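Local coordinates for protein BT_4661 (Bacteroides thetaiotaomicron, PDB 4AK2) that probably binds heparin and heparan sulfate at the bacterial cell surface, this chain being the ligand-binding part of a SusE-like surface glycan-binding protein, at residues F10-N15 with Q109-H114; T68-N73 with G90-T95. One frame throughout, in Å; residues are numbered along the deposited sequence. Where two conformers were deposited one is given.

Contact 1: F10-N15 with Q109-H114; sequences FRYGNN and QPVFFH
Phe-10 and Gln-109 meet where the chain's N-terminal segment is laid over one face of a mixed beta sheet, and the pair illustrates how a side-chain amide can do the work of a neighbouring strand. Two hydrogen bonds carry the polar part. Phe-10 N donates to Gln-109 OE1 at 3.0 Å, nearly straight at 161°, while Gln-109 NE2 returns a bond of 2.8 Å to Phe-10 O, which lies close to the amide plane. Both main-chain polar atoms of one residue are thus gripped by one amide.

The same amide also stacks. With CG of Phe-10 between its own N and carbonyl carbon (chi1 51°), the ring folds back over the amide, the planes only 12° apart, and Gln-109 CD sits 3.7 Å above the ring centre. Were Gln-109 replaced by alanine, Phe-10 N and O would probably lose these two mates, and the ring the amide stacked on its face.

The remaining contact is apolar and joins Tyr-12 to Val-111, whose side chains cross at about a right angle. The tyrosine hydroxyl is held by Gly-77 O, and lower on the ring CD1 rests 3.9 Å from Val-111 CG2.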
loop_
_atom_site.group_PDB
_atom_site.type_symbol
_atom_site.label_atom_id
_atom_site.label_comp_id
_atom_site.label_asym_id
_atom_site.label_seq_id
_atom_site.Cartn_x
_atom_site.Cartn_y
_atom_site.Cartn_z
ATOM N N PHE A 10 9.869 5.189 14.935
ATOM C CA PHE A 10 10.885 4.170 14.731
ATOM C C PHE A 10 10.942 3.931 13.238
ATOM O O PHE A 10 10.082 4.467 12.483
ATOM C CB PHE A 10 10.508 2.856 15.480
ATOM C CG PHE A 10 9.124 2.381 15.204
ATOM C CD1 PHE A 10 8.851 1.588 14.093
ATOM C CD2 PHE A 10 8.088 2.742 16.048
ATOM C CE1 PHE A 10 7.543 1.136 13.829
ATOM C CE2 PHE A 10 6.773 2.315 15.807
ATOM C CZ PHE A 10 6.510 1.517 14.694
ATOM N N ARG A 11 11.926 3.156 12.783
ATOM C CA ARG A 11 11.964 2.769 11.372
ATOM C C ARG A 11 12.443 1.334 11.290
ATOM O O ARG A 11 13.381 0.957 12.021
ATOM C CB ARG A 11 12.915 3.647 10.511
ATOM C CG ARG A 11 12.689 5.124 10.644
ATOM C CD ARG A 11 13.542 5.948 9.678
ATOM N NE ARG A 11 13.266 7.376 9.877
ATOM C CZ ARG A 11 14.138 8.258 10.366
ATOM N NH1 ARG A 11 15.387 7.897 10.649
ATOM N NH2 ARG A 11 13.763 9.513 10.565
ATOM N N TYR A 12 11.889 0.610 10.327
ATOM C CA TYR A 12 12.386 -0.661 9.884
ATOM C C TYR A 12 13.182 -0.537 8.560
ATOM O O TYR A 12 13.980 -1.419 8.244
ATOM C CB TYR A 12 11.245 -1.627 9.638
ATOM C CG TYR A 12 10.653 -2.225 10.910
ATOM C CD1 TYR A 12 9.759 -1.492 11.686
ATOM C CD2 TYR A 12 10.993 -3.526 11.342
ATOM C CE1 TYR A 12 9.191 -2.007 12.839
ATOM C CE2 TYR A 12 10.387 -4.077 12.495
ATOM C CZ TYR A 12 9.528 -3.297 13.258
ATOM O OH TYR A 12 8.938 -3.806 14.399
ATOM N N GLY A 13 12.961 0.545 7.781
ATOM C CA GLY A 13 13.614 0.626 6.470
ATOM C C GLY A 13 13.013 -0.298 5.432
ATOM O O GLY A 13 11.811 -0.529 5.410
ATOM N N ASN A 14 13.822 -0.776 4.511
ATOM C CA ASN A 14 13.327 -1.564 3.393
ATOM C C ASN A 14 14.444 -2.467 2.940
ATOM O O ASN A 14 15.622 -2.196 3.234
ATOM C CB ASN A 14 12.840 -0.649 2.270
ATOM C CG ASN A 14 13.962 0.112 1.589
ATOM O OD1 ASN A 14 14.659 -0.407 0.713
ATOM N ND2 ASN A 14 14.134 1.371 2.015
ATOM N N ASN A 15 14.096 -3.546 2.248
ATOM C CA ASN A 15 15.093 -4.440 1.679
ATOM C C ASN A 15 15.156 -4.285 0.147
ATOM O O ASN A 15 15.504 -5.246 -0.540
ATOM C CB ASN A 15 14.830 -5.903 2.084
ATOM C CG ASN A 15 13.580 -6.465 1.433
ATOM O OD1 ASN A 15 12.782 -5.741 0.833
ATOM N ND2 ASN A 15 13.410 -7.785 1.557
ATOM N N GLN A 109 2.871 2.761 13.452
ATOM C CA GLN A 109 3.252 3.006 12.034
ATOM C C GLN A 109 2.985 1.743 11.227
ATOM O O GLN A 109 3.096 0.651 11.755
ATOM C CB GLN A 109 4.750 3.274 11.917
ATOM C CG GLN A 109 5.264 4.466 12.740
ATOM C CD GLN A 109 6.754 4.681 12.678
ATOM O OE1 GLN A 109 7.286 5.560 13.384
ATOM N NE2 GLN A 109 7.417 3.950 11.805
ATOM N N PRO A 110 2.636 1.892 9.954
ATOM C CA PRO A 110 2.499 0.702 9.105
ATOM C C PRO A 110 3.850 0.120 8.662
ATOM O O PRO A 110 4.871 0.881 8.512
ATOM C CB PRO A 110 1.746 1.239 7.885
ATOM C CG PRO A 110 2.259 2.670 7.778
ATOM C CD PRO A 110 2.405 3.156 9.209
ATOM N N VAL A 111 3.891 -1.179 8.399
ATOM C CA VAL A 111 4.944 -1.861 7.685
ATOM C C VAL A 111 4.298 -2.669 6.572
ATOM O O VAL A 111 3.294 -3.375 6.836
ATOM C CB VAL A 111 5.843 -2.731 8.596
ATOM C CG1 VAL A 111 6.950 -3.425 7.792
ATOM C CG2 VAL A 111 6.394 -1.902 9.743
ATOM N N PHE A 112 4.839 -2.647 5.374
ATOM C CA PHE A 112 4.261 -3.259 4.217
ATOM C C PHE A 112 5.127 -4.374 3.673
ATOM O O PHE A 112 6.365 -4.358 3.816
ATOM C CB PHE A 112 4.061 -2.209 3.138
ATOM C CG PHE A 112 3.161 -1.070 3.536
ATOM C CD1 PHE A 112 3.694 0.065 4.153
ATOM C CD2 PHE A 112 1.805 -1.050 3.205
ATOM C CE1 PHE A 112 2.897 1.144 4.466
ATOM C CE2 PHE A 112 0.998 0.028 3.546
ATOM C CZ PHE A 112 1.554 1.174 4.141
ATOM N N PHE A 113 4.466 -5.338 3.035
ATOM C CA PHE A 113 5.108 -6.512 2.448
ATOM C C PHE A 113 4.619 -6.784 1.062
ATOM O O PHE A 113 3.447 -6.591 0.784
ATOM C CB PHE A 113 4.869 -7.767 3.331
ATOM C CG PHE A 113 5.494 -7.654 4.670
ATOM C CD1 PHE A 113 4.820 -7.010 5.717
ATOM C CD2 PHE A 113 6.758 -8.186 4.911
ATOM C CE1 PHE A 113 5.425 -6.854 6.989
ATOM C CE2 PHE A 113 7.380 -8.039 6.168
ATOM C CZ PHE A 113 6.701 -7.396 7.221
ATOM N N HIS A 114 5.521 -7.227 0.188
ATOM C CA HIS A 114 5.136 -7.669 -1.161
ATOM C C HIS A 114 5.732 -9.004 -1.423
ATOM O O HIS A 114 6.957 -9.191 -1.336
ATOM C CB HIS A 114 5.671 -6.697 -2.236
ATOM C CG HIS A 114 5.351 -7.158 -3.661
ATOM N ND1 HIS A 114 6.283 -7.303 -4.630
ATOM C CD2 HIS A 114 4.135 -7.549 -4.225
ATOM C CE1 HIS A 114 5.696 -7.723 -5.766
ATOM N NE2 HIS A 114 4.386 -7.896 -5.521
#

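Contact 2: T68-N73 with G90-T95; sequences TKATIN and GMVMVT
Ile-72 reaches across to Val-94 from a strand that belongs to a different sheet, so what joins 68-73 to 90-95 is packing between layers. From CB, which is directed at the facing strand, the side chain divides. CG2 takes the place between the backbone N and the carbonyl carbon and does not touch 90-95. CG1, anti to the backbone N (chi1 -163°), continues toward the sheet without itself reaching the valine, and the extended second torsion carries CD1 onward. That terminal methyl makes the contact, 4.0 Å from Val-94 CG1, and it also meets Tyr-12 beside the valine.

Two residues earlier on each strand the layers approach more closely. Ala-70 has a single methyl to offer, and its CB lies 3.6 Å from Val-92 CG1. The alpha carbons follow suit: 7.3 Å between Ala-70 CA and Val-92 CA, 8.7 Å between Ile-72 CA and Val-94 CA, consistent with the longer isoleucine. Ile-81 of the partner strand 79-82 touches both Ala-70 and Val-92, while Val-59 of strand 56-63 meets Ile-72 and Val-92. Apolar packing of the antiparallel pair 69-72 and 79-82 on the four-stranded mixed sheet is consistent with a small beta sandwich, the two layers meeting through methyl groups.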
loop_
_atom_site.group_PDB
_atom_site.type_symbol
_atom_site.label_atom_id
_atom_site.label_comp_id
_atom_site.label_asym_id
_atom_site.label_seq_id
_atom_site.Cartn_x
_atom_site.Cartn_y
_atom_site.Cartn_z
ATOM N N THR A 68 -3.716 -13.793 5.810
ATOM C CA THR A 68 -2.398 -13.456 6.312
ATOM C C THR A 68 -2.426 -13.299 7.815
ATOM O O THR A 68 -3.438 -12.850 8.369
ATOM C CB THR A 68 -1.959 -12.087 5.705
ATOM O OG1 THR A 68 -2.156 -12.107 4.271
ATOM C CG2 THR A 68 -0.483 -11.805 5.993
ATOM N N LYS A 69 -1.327 -13.678 8.472
ATOM C CA LYS A 69 -1.160 -13.453 9.892
ATOM C C LYS A 69 0.208 -12.795 10.147
ATOM O O LYS A 69 1.113 -12.908 9.312
ATOM C CB LYS A 69 -1.265 -14.793 10.635
ATOM C CG LYS A 69 -2.665 -15.457 10.520
ATOM N N ALA A 70 0.352 -12.142 11.293
ATOM C CA ALA A 70 1.632 -11.542 11.693
ATOM C C ALA A 70 1.816 -11.713 13.188
ATOM O O ALA A 70 0.856 -11.584 13.967
ATOM C CB ALA A 70 1.636 -10.050 11.337
ATOM N N THR A 71 3.069 -11.941 13.583
ATOM C CA THR A 71 3.487 -11.877 14.983
ATOM C C THR A 71 4.745 -11.026 15.116
ATOM O O THR A 71 5.421 -10.676 14.122
ATOM C CB THR A 71 3.760 -13.281 15.597
ATOM O OG1 THR A 71 4.787 -13.910 14.820
ATOM C CG2 THR A 71 2.523 -14.148 15.530
ATOM N N ILE A 72 5.061 -10.657 16.345
ATOM C CA ILE A 72 6.201 -9.773 16.596
ATOM C C ILE A 72 6.890 -10.259 17.861
ATOM O O ILE A 72 6.229 -10.779 18.784
ATOM C CB ILE A 72 5.784 -8.279 16.693
ATOM C CG1 ILE A 72 6.998 -7.327 16.530
ATOM C CG2 ILE A 72 5.056 -7.964 17.999
ATOM C CD1 ILE A 72 6.595 -5.887 16.209
ATOM N N ASN A 73 8.215 -10.168 17.888
ATOM C CA ASN A 73 8.962 -10.358 19.110
ATOM C C ASN A 73 8.817 -9.089 19.953
ATOM O O ASN A 73 9.225 -8.013 19.507
ATOM C CB ASN A 73 10.410 -10.733 18.772
ATOM C CG ASN A 73 11.282 -10.914 20.008
ATOM O OD1 ASN A 73 11.232 -10.106 20.959
ATOM N ND2 ASN A 73 12.103 -11.959 19.998
ATOM N N GLY A 90 0.864 -7.281 1.663
ATOM C CA GLY A 90 0.245 -7.292 2.978
ATOM C C GLY A 90 0.636 -6.035 3.736
ATOM O O GLY A 90 1.575 -5.283 3.346
ATOM N N MET A 91 -0.017 -5.786 4.857
ATOM C CA MET A 91 0.192 -4.586 5.667
ATOM C C MET A 91 -0.008 -4.955 7.142
ATOM O O MET A 91 -1.004 -5.648 7.459
ATOM C CB MET A 91 -0.805 -3.514 5.240
ATOM C CG MET A 91 -0.786 -2.271 6.103
ATOM S SD MET A 91 -2.207 -1.234 5.684
ATOM C CE MET A 91 -1.898 0.143 6.785
ATOM N N VAL A 92 0.871 -4.514 8.013
ATOM C CA VAL A 92 0.718 -4.604 9.446
ATOM C C VAL A 92 0.793 -3.205 10.052
ATOM O O VAL A 92 1.402 -2.293 9.455
ATOM C CB VAL A 92 1.734 -5.552 10.143
ATOM C CG1 VAL A 92 1.723 -6.944 9.509
ATOM C CG2 VAL A 92 3.133 -4.963 10.079
ATOM N N MET A 93 0.235 -2.987 11.224
ATOM C CA MET A 93 0.501 -1.825 12.052
ATOM C C MET A 93 1.354 -2.261 13.239
ATOM O O MET A 93 0.957 -3.175 13.986
ATOM C CB MET A 93 -0.800 -1.176 12.539
ATOM C CG MET A 93 -1.603 -0.490 11.446
ATOM S SD MET A 93 -0.784 0.955 10.669
ATOM C CE MET A 93 -0.606 1.980 12.113
ATOM N N VAL A 94 2.530 -1.622 13.382
ATOM C CA VAL A 94 3.426 -1.839 14.516
ATOM C C VAL A 94 3.233 -0.768 15.534
ATOM O O VAL A 94 3.192 0.428 15.152
ATOM C CB VAL A 94 4.886 -1.937 14.094
ATOM C CG1 VAL A 94 5.790 -2.047 15.311
ATOM C CG2 VAL A 94 5.053 -3.100 13.149
ATOM N N THR A 95 3.038 -1.176 16.795
ATOM C CA THR A 95 2.998 -0.182 17.881
ATOM C C THR A 95 4.198 -0.386 18.777
ATOM O O THR A 95 4.488 -1.525 19.179
ATOM C CB THR A 95 1.689 -0.313 18.689
ATOM O OG1 THR A 95 0.594 -0.092 17.803
ATOM C CG2 THR A 95 1.600 0.714 19.799
#

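Overall arrangement
Both contacts are built on one mixed sheet, where strands 105-115 and 89-98 run side by side, and both use the same face of it. They are joined by backbone bonds, among them a probable hydrogen bond of 2.9 Å from Val-94 N to Gln-109 O. Contact 1 is the more buried, and contact 2, between the strand pair 69-72 and 79-82 and the mixed sheet, is partly buried. Their chemistry differs with the way each outer strand is paired: the short N-terminal strand, paired with 45-46, has main-chain polar atoms met by a side-chain amide, whereas 68-73 finds its backbone partners in 79-82 and offers 90-95 only methyl groups. Tyr-12 bridges the two, touching Val-111, Val-94 and Ile-72.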